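Local coordinates for protein ZmpA Glycopeptidase (Clostridium perfringens, PDB 6XSX) that acts as a metalloprotease of the peptidase M60 family that probably cleaves the peptide backbone of glycosylated proteins, represented here by its catalytic module, at residues D214-E219 with H281-N286; F306-G311 with P354-Q359; P146-I149 with N154-E157; P72-V77 with R133-R138; K39-N44 with E372-D377. One frame throughout, in Å; residues are numbered along the deposited sequence.

The centre of contact 1 lies about 4 Å from the centre of the chain, and the contact holds the HExxH sequence expected of an M60 metalloprotease, although no metal is bound to it here. Contacts 2 and 5 adjoin it, their centres about 15 and 16 Å away. Phe306 of contact 2 packs on Glu219 of contact 1, while Trp43 N of contact 5 probably hydrogen-bonds to Asn286 O, at the end of the HExxH helix. Contacts 3 and 4 belong to the beta-rich N-terminal side of the module, with centres about 24 Å apart; their strands 143-149 and 136-140 follow each other in the chain. Contact 4 is remote from contact 1, about 29 Å between centres.

Contact 1 (D214-E219 with H281-N286); sequences DEVIKE and HEMGHN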
# COMPACT_ATOMS: atom_id res chain seq x y z
N ASP A 214 12.27 -4.95 0.48
CA ASP A 214 12.11 -5.82 -0.68
C ASP A 214 10.91 -6.74 -0.48
O ASP A 214 10.15 -6.97 -1.42
CB ASP A 214 13.40 -6.58 -1.02
CG ASP A 214 14.41 -5.70 -1.75
OD1 ASP A 214 13.99 -4.67 -2.31
OD2 ASP A 214 15.62 -6.05 -1.73
N GLU A 215 10.74 -7.26 0.74
CA GLU A 215 9.63 -8.13 1.07
C GLU A 215 8.31 -7.39 0.87
O GLU A 215 7.33 -8.01 0.46
CB GLU A 215 9.74 -8.67 2.50
CG GLU A 215 10.78 -9.77 2.68
CD GLU A 215 10.56 -11.05 1.88
OE1 GLU A 215 9.45 -11.25 1.36
OE2 GLU A 215 11.51 -11.85 1.78
N VAL A 216 8.28 -6.08 1.18
CA VAL A 216 7.05 -5.32 1.04
C VAL A 216 6.66 -5.22 -0.44
O VAL A 216 5.50 -5.43 -0.78
CB VAL A 216 7.13 -3.93 1.71
CG1 VAL A 216 5.98 -3.02 1.32
CG2 VAL A 216 7.22 -4.04 3.22
N ILE A 217 7.65 -4.93 -1.31
CA ILE A 217 7.38 -4.76 -2.74
C ILE A 217 6.95 -6.10 -3.34
O ILE A 217 6.02 -6.15 -4.15
CB ILE A 217 8.59 -4.15 -3.48
CG1 ILE A 217 8.91 -2.74 -2.97
CG2 ILE A 217 8.37 -4.17 -4.99
CD1 ILE A 217 7.83 -1.72 -3.25
N LYS A 218 7.63 -7.19 -2.94
CA LYS A 218 7.27 -8.53 -3.38
C LYS A 218 5.81 -8.82 -3.04
O LYS A 218 5.02 -9.14 -3.92
CB LYS A 218 8.22 -9.56 -2.75
CG LYS A 218 8.25 -10.93 -3.43
CD LYS A 218 9.34 -11.83 -2.88
CE LYS A 218 9.07 -13.30 -3.13
NZ LYS A 218 9.56 -14.11 -1.99
N GLU A 219 5.45 -8.69 -1.76
CA GLU A 219 4.10 -8.99 -1.30
C GLU A 219 3.10 -8.09 -2.03
O GLU A 219 2.07 -8.58 -2.49
CB GLU A 219 4.04 -8.89 0.23
CG GLU A 219 2.68 -9.23 0.85
CD GLU A 219 2.07 -10.55 0.41
OE1 GLU A 219 2.84 -11.49 0.11
OE2 GLU A 219 0.83 -10.64 0.35
N HIS A 281 -0.99 2.87 2.96
CA HIS A 281 -1.97 3.68 2.25
C HIS A 281 -1.28 4.48 1.15
O HIS A 281 -1.81 4.59 0.05
CB HIS A 281 -2.75 4.56 3.23
CG HIS A 281 -3.60 5.60 2.59
ND1 HIS A 281 -4.92 5.38 2.24
CD2 HIS A 281 -3.33 6.89 2.25
CE1 HIS A 281 -5.43 6.47 1.70
NE2 HIS A 281 -4.47 7.42 1.70
N GLU A 282 -0.09 5.02 1.45
CA GLU A 282 0.68 5.77 0.46
C GLU A 282 1.18 4.87 -0.65
O GLU A 282 1.16 5.26 -1.81
CB GLU A 282 1.85 6.52 1.10
CG GLU A 282 1.42 7.53 2.15
CD GLU A 282 0.22 8.38 1.79
OE1 GLU A 282 0.13 8.81 0.63
OE2 GLU A 282 -0.65 8.59 2.67
N MET A 283 1.66 3.67 -0.31
CA MET A 283 2.13 2.78 -1.35
C MET A 283 0.95 2.42 -2.26
O MET A 283 1.10 2.36 -3.48
CB MET A 283 2.76 1.50 -0.77
CG MET A 283 3.27 0.54 -1.83
SD MET A 283 4.42 -0.70 -1.17
CE MET A 283 5.82 0.35 -0.78
N GLY A 284 -0.23 2.23 -1.65
CA GLY A 284 -1.47 1.96 -2.36
C GLY A 284 -1.79 3.00 -3.43
O GLY A 284 -2.14 2.64 -4.55
N HIS A 285 -1.68 4.29 -3.08
CA HIS A 285 -1.91 5.37 -4.02
C HIS A 285 -0.97 5.22 -5.21
O HIS A 285 -1.34 5.54 -6.33
CB HIS A 285 -1.60 6.74 -3.40
CG HIS A 285 -2.67 7.33 -2.56
ND1 HIS A 285 -4.00 7.34 -2.94
CD2 HIS A 285 -2.61 7.98 -1.37
CE1 HIS A 285 -4.72 7.95 -2.01
NE2 HIS A 285 -3.88 8.36 -1.03
N ASN A 286 0.27 4.78 -4.96
CA ASN A 286 1.29 4.73 -5.99
C ASN A 286 1.04 3.55 -6.93
O ASN A 286 1.48 3.58 -8.09
CB ASN A 286 2.70 4.71 -5.40
CG ASN A 286 3.24 6.10 -5.16
OD1 ASN A 286 3.19 6.95 -6.05
ND2 ASN A 286 3.77 6.35 -3.97
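Helices 206-224 and 277-286 come together with Ile217 CA 9.3 Å from Met283 CA, a spacing bridged by side chains alone. The second helix bears the HExxH sequence, His281, Glu282 and His285, consistent with the zinc-binding helix of an M60 peptidase, though no metal is bound to it in this structure. Met283 lies inside that sequence but leaves the helix on the side opposite to His281. With CG anti to its backbone N (chi1 180°) and a bend only at chi3, the side chain reaches across to the other helix. Its sulfur meets one branch of the valine, Val216 CG1 lying 3.7 Å from Met283 SD. Tyr240 and Leu302 add to the apolar surroundings of Met283, and Val216 also leans on Phe306. At the C-terminal end of the HExxH helix, the Asn286 amide is held by Gly258, Tyr240 and Ile259. The bent methionine ends against Ile217, whose chain it crosses at about a right angle, with Met283 CE 3.8 Å from Ile217 CD1.

Contact 2 (F306-G311 with P354-Q359); sequences FERIKG and PLWQLQ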
# COMPACT_ATOMS: atom_id res chain seq x y z
N PHE A 306 -2.22 -5.69 4.29
CA PHE A 306 -1.05 -5.65 5.15
C PHE A 306 -1.46 -5.76 6.61
O PHE A 306 -0.72 -6.32 7.41
CB PHE A 306 -0.11 -4.49 4.79
CG PHE A 306 0.97 -4.89 3.81
CD1 PHE A 306 2.14 -5.48 4.25
CD2 PHE A 306 0.79 -4.72 2.44
CE1 PHE A 306 3.12 -5.88 3.35
CE2 PHE A 306 1.77 -5.11 1.54
CZ PHE A 306 2.94 -5.68 2.00
N GLU A 307 -2.66 -5.24 6.94
CA GLU A 307 -3.25 -5.44 8.26
C GLU A 307 -3.58 -6.92 8.47
O GLU A 307 -3.22 -7.50 9.49
CB GLU A 307 -4.47 -4.53 8.42
CG GLU A 307 -4.09 -3.13 8.85
CD GLU A 307 -5.21 -2.10 8.83
OE1 GLU A 307 -6.19 -2.28 8.07
OE2 GLU A 307 -5.07 -1.10 9.57
N ARG A 308 -4.25 -7.52 7.48
CA ARG A 308 -4.69 -8.90 7.61
C ARG A 308 -3.49 -9.85 7.72
O ARG A 308 -3.51 -10.75 8.55
CB ARG A 308 -5.58 -9.32 6.44
CG ARG A 308 -5.96 -10.79 6.44
CD ARG A 308 -6.41 -11.22 5.06
NE ARG A 308 -7.12 -12.49 5.08
CZ ARG A 308 -7.82 -13.00 4.07
NH1 ARG A 308 -7.92 -12.36 2.92
NH2 ARG A 308 -8.42 -14.17 4.22
N ILE A 309 -2.46 -9.66 6.88
CA ILE A 309 -1.39 -10.65 6.87
C ILE A 309 -0.57 -10.59 8.16
O ILE A 309 0.20 -11.50 8.42
CB ILE A 309 -0.49 -10.58 5.62
CG1 ILE A 309 0.31 -9.28 5.53
CG2 ILE A 309 -1.31 -10.86 4.37
CD1 ILE A 309 1.17 -9.16 4.30
N LYS A 310 -0.76 -9.54 8.98
CA LYS A 310 -0.05 -9.42 10.25
C LYS A 310 -0.97 -9.77 11.42
O LYS A 310 -0.54 -9.71 12.57
CB LYS A 310 0.54 -8.01 10.42
CG LYS A 310 1.74 -7.67 9.54
CD LYS A 310 2.52 -6.42 9.98
CE LYS A 310 1.65 -5.22 10.32
NZ LYS A 310 0.99 -4.63 9.12
N GLY A 311 -2.22 -10.15 11.14
CA GLY A 311 -3.19 -10.47 12.18
C GLY A 311 -3.75 -9.23 12.88
O GLY A 311 -4.30 -9.30 13.97
N PRO A 354 -17.44 -3.81 0.17
CA PRO A 354 -17.88 -4.98 -0.61
C PRO A 354 -16.75 -5.77 -1.27
O PRO A 354 -16.86 -6.98 -1.45
CB PRO A 354 -18.81 -4.37 -1.68
CG PRO A 354 -18.42 -2.90 -1.73
CD PRO A 354 -18.07 -2.56 -0.30
N LEU A 355 -15.69 -5.05 -1.65
CA LEU A 355 -14.54 -5.63 -2.32
C LEU A 355 -13.66 -6.33 -1.29
O LEU A 355 -13.14 -7.41 -1.54
CB LEU A 355 -13.76 -4.52 -3.06
CG LEU A 355 -14.50 -3.89 -4.24
CD1 LEU A 355 -13.76 -2.66 -4.76
CD2 LEU A 355 -14.71 -4.88 -5.37
N TRP A 356 -13.49 -5.68 -0.13
CA TRP A 356 -12.72 -6.27 0.96
C TRP A 356 -13.35 -7.59 1.40
O TRP A 356 -12.64 -8.57 1.65
CB TRP A 356 -12.59 -5.26 2.11
CG TRP A 356 -11.82 -5.80 3.28
CD1 TRP A 356 -12.25 -5.93 4.57
CD2 TRP A 356 -10.47 -6.31 3.25
NE1 TRP A 356 -11.26 -6.46 5.35
CE2 TRP A 356 -10.16 -6.72 4.57
CE3 TRP A 356 -9.50 -6.46 2.26
CZ2 TRP A 356 -8.92 -7.27 4.91
CZ3 TRP A 356 -8.27 -7.01 2.59
CH2 TRP A 356 -7.99 -7.41 3.90
N GLN A 357 -14.68 -7.62 1.50
CA GLN A 357 -15.42 -8.81 1.88
C GLN A 357 -15.14 -9.97 0.93
O GLN A 357 -14.96 -11.10 1.37
CB GLN A 357 -16.93 -8.54 1.92
CG GLN A 357 -17.35 -7.62 3.05
CD GLN A 357 -18.85 -7.49 3.14
OE1 GLN A 357 -19.53 -7.26 2.14
NE2 GLN A 357 -19.38 -7.63 4.35
N LEU A 358 -15.15 -9.69 -0.38
CA LEU A 358 -14.86 -10.71 -1.38
C LEU A 358 -13.43 -11.23 -1.21
O LEU A 358 -13.18 -12.40 -1.47
CB LEU A 358 -15.09 -10.16 -2.80
CG LEU A 358 -16.52 -9.75 -3.13
CD1 LEU A 358 -16.62 -9.10 -4.51
CD2 LEU A 358 -17.49 -10.93 -3.02
N GLN A 359 -12.52 -10.36 -0.76
CA GLN A 359 -11.12 -10.71 -0.56
C GLN A 359 -10.95 -11.51 0.73
O GLN A 359 -10.11 -12.40 0.80
CB GLN A 359 -10.24 -9.46 -0.55
CG GLN A 359 -8.76 -9.73 -0.27
CD GLN A 359 -8.07 -10.50 -1.38
OE1 GLN A 359 -8.55 -10.59 -2.51
NE2 GLN A 359 -6.93 -11.08 -1.06
O HOH W 1 -6.07 -10.59 2.08
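Trp356 and the Arg308 guanidinium, the two flat groups that carry this contact, both meet the other helix at an edge. The indole presents its six-membered-ring rim, Trp356 CH2 lying 4.0 Å from Arg308 CB in the ring plane, while its NE1 is engaged elsewhere by Asp436. At the guanidinium edge sits the backbone carbonyl of Gln359: Arg308 NH1 donates to Gln359 O over 3.0 Å, with a bent N-H...O angle of 144°. The oxygen is tilted 21° from the guanidinium plane, and NH1 approaches from above the carbonyl plane, away from either lone-pair direction. Arg308 gets there because its chain is extended from CG to NE. A water completes a small bridge, accepting from Arg308 NH1 at 2.7 Å and from Gln359 NE2 at 3.3 Å. The same Gln359 amide is tied to Lys363 O and, through OE1, to Trp366 N. Helix 301-309 itself closes in a Schellman motif, Gly311 taking positive phi and its N bonding to Arg308 O. This is helix-helix packing in the helical part of the M60 module, with an arginine donating to a carbonyl in the last turn of the neighbouring helix.

Contact 3 (P146-I149 with N154-E157); sequences PNYI and NDEE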
# COMPACT_ATOMS: atom_id res chain seq x y z
N PRO A 146 26.83 8.44 4.09
CA PRO A 146 26.60 7.04 4.45
C PRO A 146 25.35 6.44 3.80
O PRO A 146 24.28 7.05 3.77
CB PRO A 146 26.45 7.05 5.97
CG PRO A 146 26.01 8.47 6.30
CD PRO A 146 26.57 9.36 5.20
N ASN A 147 25.53 5.24 3.26
CA ASN A 147 24.50 4.57 2.50
C ASN A 147 24.77 3.07 2.58
O ASN A 147 25.92 2.67 2.66
CB ASN A 147 24.48 5.04 1.03
CG ASN A 147 25.76 4.70 0.30
OD1 ASN A 147 26.77 5.40 0.43
ND2 ASN A 147 25.75 3.59 -0.42
N TYR A 148 23.70 2.27 2.56
CA TYR A 148 23.82 0.83 2.49
C TYR A 148 23.24 0.36 1.16
O TYR A 148 22.11 0.71 0.82
CB TYR A 148 23.07 0.17 3.65
CG TYR A 148 23.02 -1.33 3.58
CD1 TYR A 148 23.96 -2.11 4.25
CD2 TYR A 148 22.03 -1.98 2.85
CE1 TYR A 148 23.91 -3.49 4.19
CE2 TYR A 148 21.97 -3.37 2.79
CZ TYR A 148 22.92 -4.12 3.46
OH TYR A 148 22.87 -5.49 3.40
N ILE A 149 24.02 -0.46 0.44
CA ILE A 149 23.55 -1.02 -0.82
C ILE A 149 23.52 -2.54 -0.67
O ILE A 149 24.56 -3.18 -0.51
CB ILE A 149 24.42 -0.59 -2.01
CG1 ILE A 149 24.48 0.94 -2.14
CG2 ILE A 149 23.89 -1.24 -3.28
CD1 ILE A 149 25.45 1.46 -3.17
N ASN A 154 28.38 -4.17 4.00
CA ASN A 154 28.15 -4.89 5.24
C ASN A 154 27.76 -3.91 6.35
O ASN A 154 28.14 -2.73 6.33
CB ASN A 154 29.34 -5.77 5.64
CG ASN A 154 30.55 -4.95 6.05
OD1 ASN A 154 30.71 -4.62 7.22
ND2 ASN A 154 31.37 -4.59 5.08
N ASP A 155 27.03 -4.42 7.34
CA ASP A 155 26.45 -3.61 8.40
C ASP A 155 27.51 -2.91 9.24
O ASP A 155 27.33 -1.75 9.60
CB ASP A 155 25.51 -4.44 9.28
CG ASP A 155 24.21 -4.74 8.57
OD1 ASP A 155 23.60 -3.80 8.03
OD2 ASP A 155 23.84 -5.92 8.54
N GLU A 156 28.59 -3.64 9.58
CA GLU A 156 29.63 -3.10 10.44
C GLU A 156 30.25 -1.86 9.81
O GLU A 156 30.36 -0.83 10.46
CB GLU A 156 30.70 -4.15 10.77
CG GLU A 156 31.89 -3.57 11.51
CD GLU A 156 32.97 -4.55 11.93
OE1 GLU A 156 32.91 -5.72 11.50
OE2 GLU A 156 33.88 -4.14 12.69
N GLU A 157 30.64 -1.96 8.54
CA GLU A 157 31.25 -0.82 7.86
C GLU A 157 30.29 0.37 7.80
O GLU A 157 30.71 1.51 8.01
CB GLU A 157 31.61 -1.19 6.42
CG GLU A 157 33.01 -1.72 6.26
CD GLU A 157 33.38 -1.91 4.80
OE1 GLU A 157 33.07 -0.99 3.99
OE2 GLU A 157 33.96 -2.97 4.48
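Tyr148 on strand 143-149 reaches over to Asp155, at the start of helix 155-171, within a beta-alpha-beta unit completed by the parallel strand 179-182. CB points toward the helix start, and a chi1 of 174° turns CG away from the backbone N, which lays the ring beside the start of the helix. One side of the ring does the touching. Tyr148 CD1 lies 4.2 Å from Asp155 OD1, and the next carbon, CE1, comes closer to that oxygen, at 3.9 Å. Tyr148 CE1 also has the backbone carbon of Asn154 at the ring edge, 4.4 Å away. Beyond CE1, neither CZ nor OH comes as near to the helix start. The two side chains cross obliquely, yet ring and carboxylate planes are only 11° from parallel. Asp155 is positioned by a second helix, its OD2 hydrogen-bonding to Ser207 OG, and Tyr148 packs on Pro206 and Ala210 of that same helix 206-224, so ring and carboxylate share a neighbour. Val158, in the first turn of helix 155-171, and Val181 of the adjacent strand also touch the tyrosine. The helix is opened by Asn154 as its N-cap: OD1 accepts from Glu157 N over 3.0 Å in a nearly straight bond of 166°. The other end of the same amide returns to the first turn, Asn154 ND2 making a weak bond of 3.1 Å to Glu157 OE2.

Contact 4 (P72-V77 with R133-R138); sequences PTPKLV and RKPKIR. With EDO (1,2-ethanediol), chain F.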
# COMPACT_ATOMS: atom_id res chain seq x y z
N PRO A 72 22.41 8.36 -26.59
CA PRO A 72 21.89 9.11 -25.44
C PRO A 72 22.69 8.89 -24.15
O PRO A 72 23.27 7.83 -23.93
CB PRO A 72 20.42 8.66 -25.35
CG PRO A 72 20.40 7.30 -26.03
CD PRO A 72 21.43 7.40 -27.14
N THR A 73 22.74 9.94 -23.33
CA THR A 73 23.56 9.98 -22.13
C THR A 73 22.67 9.83 -20.91
O THR A 73 21.52 10.29 -20.92
CB THR A 73 24.30 11.31 -22.04
OG1 THR A 73 23.35 12.38 -22.09
CG2 THR A 73 25.36 11.48 -23.11
N PRO A 74 23.18 9.20 -19.82
CA PRO A 74 22.46 9.14 -18.55
C PRO A 74 22.37 10.54 -17.95
O PRO A 74 23.01 11.48 -18.43
CB PRO A 74 23.34 8.25 -17.66
CG PRO A 74 24.74 8.38 -18.26
CD PRO A 74 24.50 8.55 -19.75
N LYS A 75 21.56 10.66 -16.90
CA LYS A 75 21.32 11.90 -16.19
C LYS A 75 21.76 11.74 -14.73
O LYS A 75 21.80 10.62 -14.20
CB LYS A 75 19.84 12.28 -16.33
CG LYS A 75 19.47 12.70 -17.76
CD LYS A 75 18.10 12.28 -18.25
CE LYS A 75 17.93 12.44 -19.75
NZ LYS A 75 18.53 13.69 -20.29
N LEU A 76 22.12 12.86 -14.12
CA LEU A 76 22.30 12.93 -12.68
C LEU A 76 21.02 13.49 -12.07
O LEU A 76 20.37 14.35 -12.68
CB LEU A 76 23.48 13.87 -12.41
CG LEU A 76 24.49 13.43 -11.36
CD1 LEU A 76 25.05 12.05 -11.69
CD2 LEU A 76 25.62 14.45 -11.27
N VAL A 77 20.66 12.96 -10.89
CA VAL A 77 19.60 13.52 -10.08
C VAL A 77 20.24 14.08 -8.81
O VAL A 77 20.92 13.35 -8.09
CB VAL A 77 18.50 12.49 -9.77
CG1 VAL A 77 17.42 13.05 -8.85
CG2 VAL A 77 17.87 11.93 -11.05
N ARG A 133 26.60 0.58 -25.85
CA ARG A 133 27.36 0.08 -24.72
C ARG A 133 26.98 0.86 -23.46
O ARG A 133 26.54 2.01 -23.54
CB ARG A 133 28.87 0.03 -25.02
CG ARG A 133 29.56 1.38 -24.98
CD ARG A 133 31.07 1.29 -24.90
NE ARG A 133 31.64 2.63 -24.88
CZ ARG A 133 32.03 3.30 -25.95
NH1 ARG A 133 31.92 2.76 -27.15
NH2 ARG A 133 32.54 4.52 -25.83
N LYS A 134 27.09 0.19 -22.31
CA LYS A 134 26.71 0.80 -21.04
C LYS A 134 27.55 2.05 -20.81
O LYS A 134 28.77 2.02 -20.96
CB LYS A 134 26.95 -0.17 -19.88
CG LYS A 134 26.09 -1.41 -19.91
CD LYS A 134 26.39 -2.37 -18.79
CE LYS A 134 25.98 -3.78 -19.16
NZ LYS A 134 25.46 -4.50 -17.98
N PRO A 135 26.93 3.17 -20.41
CA PRO A 135 27.68 4.36 -20.02
C PRO A 135 28.61 4.09 -18.84
O PRO A 135 28.33 3.25 -17.98
CB PRO A 135 26.60 5.37 -19.59
CG PRO A 135 25.33 4.86 -20.23
CD PRO A 135 25.47 3.35 -20.29
N LYS A 136 29.73 4.81 -18.82
CA LYS A 136 30.60 4.87 -17.66
C LYS A 136 30.65 6.33 -17.22
O LYS A 136 30.74 7.21 -18.08
CB LYS A 136 32.02 4.43 -18.02
CG LYS A 136 32.18 2.96 -18.38
CD LYS A 136 33.41 2.72 -19.22
CE LYS A 136 33.72 1.25 -19.40
NZ LYS A 136 33.92 0.58 -18.09
N ILE A 137 30.55 6.57 -15.91
CA ILE A 137 30.72 7.93 -15.44
C ILE A 137 31.65 7.95 -14.22
O ILE A 137 31.78 6.95 -13.51
CB ILE A 137 29.39 8.67 -15.18
CG1 ILE A 137 28.77 8.34 -13.82
CG2 ILE A 137 28.39 8.49 -16.32
CD1 ILE A 137 27.73 9.34 -13.38
N ARG A 138 32.27 9.12 -14.02
CA ARG A 138 33.07 9.41 -12.85
C ARG A 138 32.69 10.79 -12.34
O ARG A 138 32.51 11.71 -13.13
CB ARG A 138 34.55 9.34 -13.21
CG ARG A 138 35.49 9.40 -12.02
CD ARG A 138 36.90 9.02 -12.42
NE ARG A 138 37.43 9.78 -13.56
CZ ARG A 138 37.93 11.00 -13.47
NH1 ARG A 138 37.97 11.63 -12.31
NH2 ARG A 138 38.40 11.60 -14.56
C1 EDO F . 34.99 7.30 -16.80
O1 EDO F . 36.02 8.08 -16.21
C2 EDO F . 34.14 8.12 -17.69
O2 EDO F . 34.91 8.75 -18.69
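Pro74 and Pro135 meet where two beta sheets are layered face to face, one containing strand 75-80 and the other strand 136-140. Each proline comes just before its strand, and the two rings lie alongside each other, running opposite ways: Pro74 CG lies 3.8 Å from Pro135 CB, and Pro74 CD is likewise 3.8 Å from Pro135 CG. The CG corner of Pro74 is thereby a bump fitted into a hollow, one wall being Pro135 and the other Ile137, whose CG2 is 4.1 Å from Pro74 CG. Ile137 acts as a fork. Its CG1 branch sits between the backbone N and the carbonyl carbon (chi1 82°), an uncommon setting that lets CG2 serve the proline while CD1 reaches along to Leu76 CD1, 4.2 Å away. Leu76 and Ile137 meet at a slant through these end methyls, and Ile61, Val63 and Leu120 pack on the leucine, while Thr122 touches Ile137. The contact is wholly apolar. Lys136 and Arg138, alternating with Ile137, project from the other face of their strand. There Arg138, bent at chi3, pairs with Glu140 through NH1, and its NE makes a weak hydrogen bond of 3.4 Å to O1 of a 1,2-ethanediol molecule probably left by the crystallisation liquor.

Contact 5 (K39-N44 with E372-D377); sequences KRKVWN and EFRSRD
Arg374 lays its aliphatic stem against the backbone of Arg40 and the side chain of Lys41. The two long chains, Lys41 and Arg374, run antiparallel, side against side, meeting through their methylenes with CG to CG at 4.2 Å. One carbon further along, Arg374 CD rests 3.3 Å from Arg40 O. A bend at chi3 (-57°) then swings the Arg374 guanidinium away to its own partners: NH1 bonds to Asn233 OD1 and Trp224 O, and the group makes a cation-pi contact with Phe226. The lysine owes its place to a Schellman motif ending helix 33-39, in which Lys41 takes positive phi, its N bonds to Gln38 O and Val42 N bonds to Ser37 O. This packs the end of an N-terminal helix on the end of helix 365-375 of the M60 region. Arg40 directs its own side chain elsewhere, NH1 forming a salt bridge with Glu36 and NE donating to Ser234 O.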
# COMPACT_ATOMS: atom_id res chain seq x y z
N LYS A 39 2.33 1.66 -18.69
CA LYS A 39 1.85 0.41 -19.25
C LYS A 39 1.07 -0.37 -18.19
O LYS A 39 0.10 -1.04 -18.51
CB LYS A 39 3.01 -0.48 -19.71
CG LYS A 39 3.78 0.02 -20.93
CD LYS A 39 4.82 -0.99 -21.36
CE LYS A 39 5.65 -0.53 -22.53
NZ LYS A 39 6.83 -1.42 -22.69
N ARG A 40 1.49 -0.25 -16.92
CA ARG A 40 1.04 -1.14 -15.87
C ARG A 40 0.11 -0.41 -14.90
O ARG A 40 -0.25 -0.97 -13.87
CB ARG A 40 2.25 -1.71 -15.13
CG ARG A 40 3.13 -2.57 -16.03
CD ARG A 40 4.50 -2.76 -15.43
NE ARG A 40 5.33 -3.70 -16.17
CZ ARG A 40 6.01 -3.41 -17.28
NH1 ARG A 40 5.95 -2.19 -17.79
NH2 ARG A 40 6.76 -4.34 -17.85
N LYS A 41 -0.26 0.83 -15.25
CA LYS A 41 -1.18 1.68 -14.50
C LYS A 41 -0.66 1.99 -13.10
O LYS A 41 -1.45 2.26 -12.20
CB LYS A 41 -2.59 1.08 -14.40
CG LYS A 41 -3.19 0.51 -15.68
CD LYS A 41 -3.43 1.52 -16.77
CE LYS A 41 -4.30 0.96 -17.88
NZ LYS A 41 -4.64 2.01 -18.86
N VAL A 42 0.67 1.99 -12.91
CA VAL A 42 1.19 2.52 -11.65
C VAL A 42 1.70 3.95 -11.88
O VAL A 42 1.82 4.39 -13.02
CB VAL A 42 2.23 1.60 -10.98
CG1 VAL A 42 1.68 0.20 -10.77
CG2 VAL A 42 3.54 1.55 -11.76
N TRP A 43 2.00 4.65 -10.78
CA TRP A 43 2.10 6.09 -10.78
C TRP A 43 3.55 6.54 -11.00
O TRP A 43 4.22 6.95 -10.06
CB TRP A 43 1.52 6.65 -9.47
CG TRP A 43 1.28 8.13 -9.51
CD1 TRP A 43 1.76 9.01 -10.43
CD2 TRP A 43 0.52 8.91 -8.57
NE1 TRP A 43 1.35 10.28 -10.15
CE2 TRP A 43 0.58 10.25 -9.01
CE3 TRP A 43 -0.22 8.62 -7.42
CZ2 TRP A 43 -0.05 11.30 -8.33
CZ3 TRP A 43 -0.84 9.65 -6.74
CH2 TRP A 43 -0.76 10.97 -7.20
N ASN A 44 4.02 6.42 -12.25
CA ASN A 44 5.25 7.01 -12.76
C ASN A 44 6.43 6.80 -11.81
O ASN A 44 7.00 7.75 -11.29
CB ASN A 44 5.07 8.49 -13.11
CG ASN A 44 3.90 8.71 -14.04
OD1 ASN A 44 3.56 7.83 -14.84
ND2 ASN A 44 3.24 9.85 -13.92
N GLU A 372 -7.84 -7.85 -14.31
CA GLU A 372 -8.89 -7.53 -15.26
C GLU A 372 -8.85 -6.05 -15.66
O GLU A 372 -9.00 -5.73 -16.84
CB GLU A 372 -10.29 -7.87 -14.74
CG GLU A 372 -10.53 -9.37 -14.68
CD GLU A 372 -10.58 -10.06 -16.03
OE1 GLU A 372 -11.29 -9.56 -16.92
OE2 GLU A 372 -9.91 -11.08 -16.19
N PHE A 373 -8.68 -5.17 -14.66
CA PHE A 373 -8.72 -3.74 -14.90
C PHE A 373 -7.45 -3.27 -15.62
O PHE A 373 -7.47 -2.26 -16.32
CB PHE A 373 -9.01 -2.96 -13.61
CG PHE A 373 -10.48 -2.81 -13.35
CD1 PHE A 373 -11.16 -3.69 -12.52
CD2 PHE A 373 -11.21 -1.81 -13.98
CE1 PHE A 373 -12.52 -3.57 -12.32
CE2 PHE A 373 -12.57 -1.68 -13.78
CZ PHE A 373 -13.23 -2.56 -12.94
N ARG A 374 -6.36 -4.02 -15.45
CA ARG A 374 -5.11 -3.65 -16.09
C ARG A 374 -5.13 -3.95 -17.58
O ARG A 374 -4.44 -3.27 -18.34
CB ARG A 374 -3.91 -4.36 -15.45
CG ARG A 374 -3.13 -3.48 -14.49
CD ARG A 374 -1.67 -3.89 -14.36
NE ARG A 374 -1.46 -5.26 -13.94
CZ ARG A 374 -1.80 -5.77 -12.77
NH1 ARG A 374 -1.54 -7.04 -12.49
NH2 ARG A 374 -2.43 -5.02 -11.88
N SER A 375 -5.88 -4.98 -18.00
CA SER A 375 -5.67 -5.49 -19.34
C SER A 375 -6.93 -5.46 -20.20
O SER A 375 -6.91 -5.93 -21.34
CB SER A 375 -5.05 -6.87 -19.30
OG SER A 375 -5.95 -7.80 -18.74
N ARG A 376 -8.03 -4.91 -19.67
CA ARG A 376 -9.30 -4.94 -20.37
C ARG A 376 -9.91 -3.54 -20.44
O ARG A 376 -9.70 -2.71 -19.56
CB ARG A 376 -10.27 -5.95 -19.77
CG ARG A 376 -9.81 -7.40 -19.88
CD ARG A 376 -10.91 -8.37 -20.27
NE ARG A 376 -10.39 -9.71 -20.52
CZ ARG A 376 -10.00 -10.18 -21.70
NH1 ARG A 376 -10.06 -9.43 -22.79
NH2 ARG A 376 -9.55 -11.42 -21.80
N ASP A 377 -10.65 -3.32 -21.54
CA ASP A 377 -11.43 -2.13 -21.83
C ASP A 377 -12.73 -2.17 -21.01
O ASP A 377 -13.81 -2.41 -21.56
CB ASP A 377 -11.72 -2.05 -23.33
CG ASP A 377 -12.42 -0.77 -23.77
OD1 ASP A 377 -12.10 0.29 -23.20
OD2 ASP A 377 -13.28 -0.86 -24.67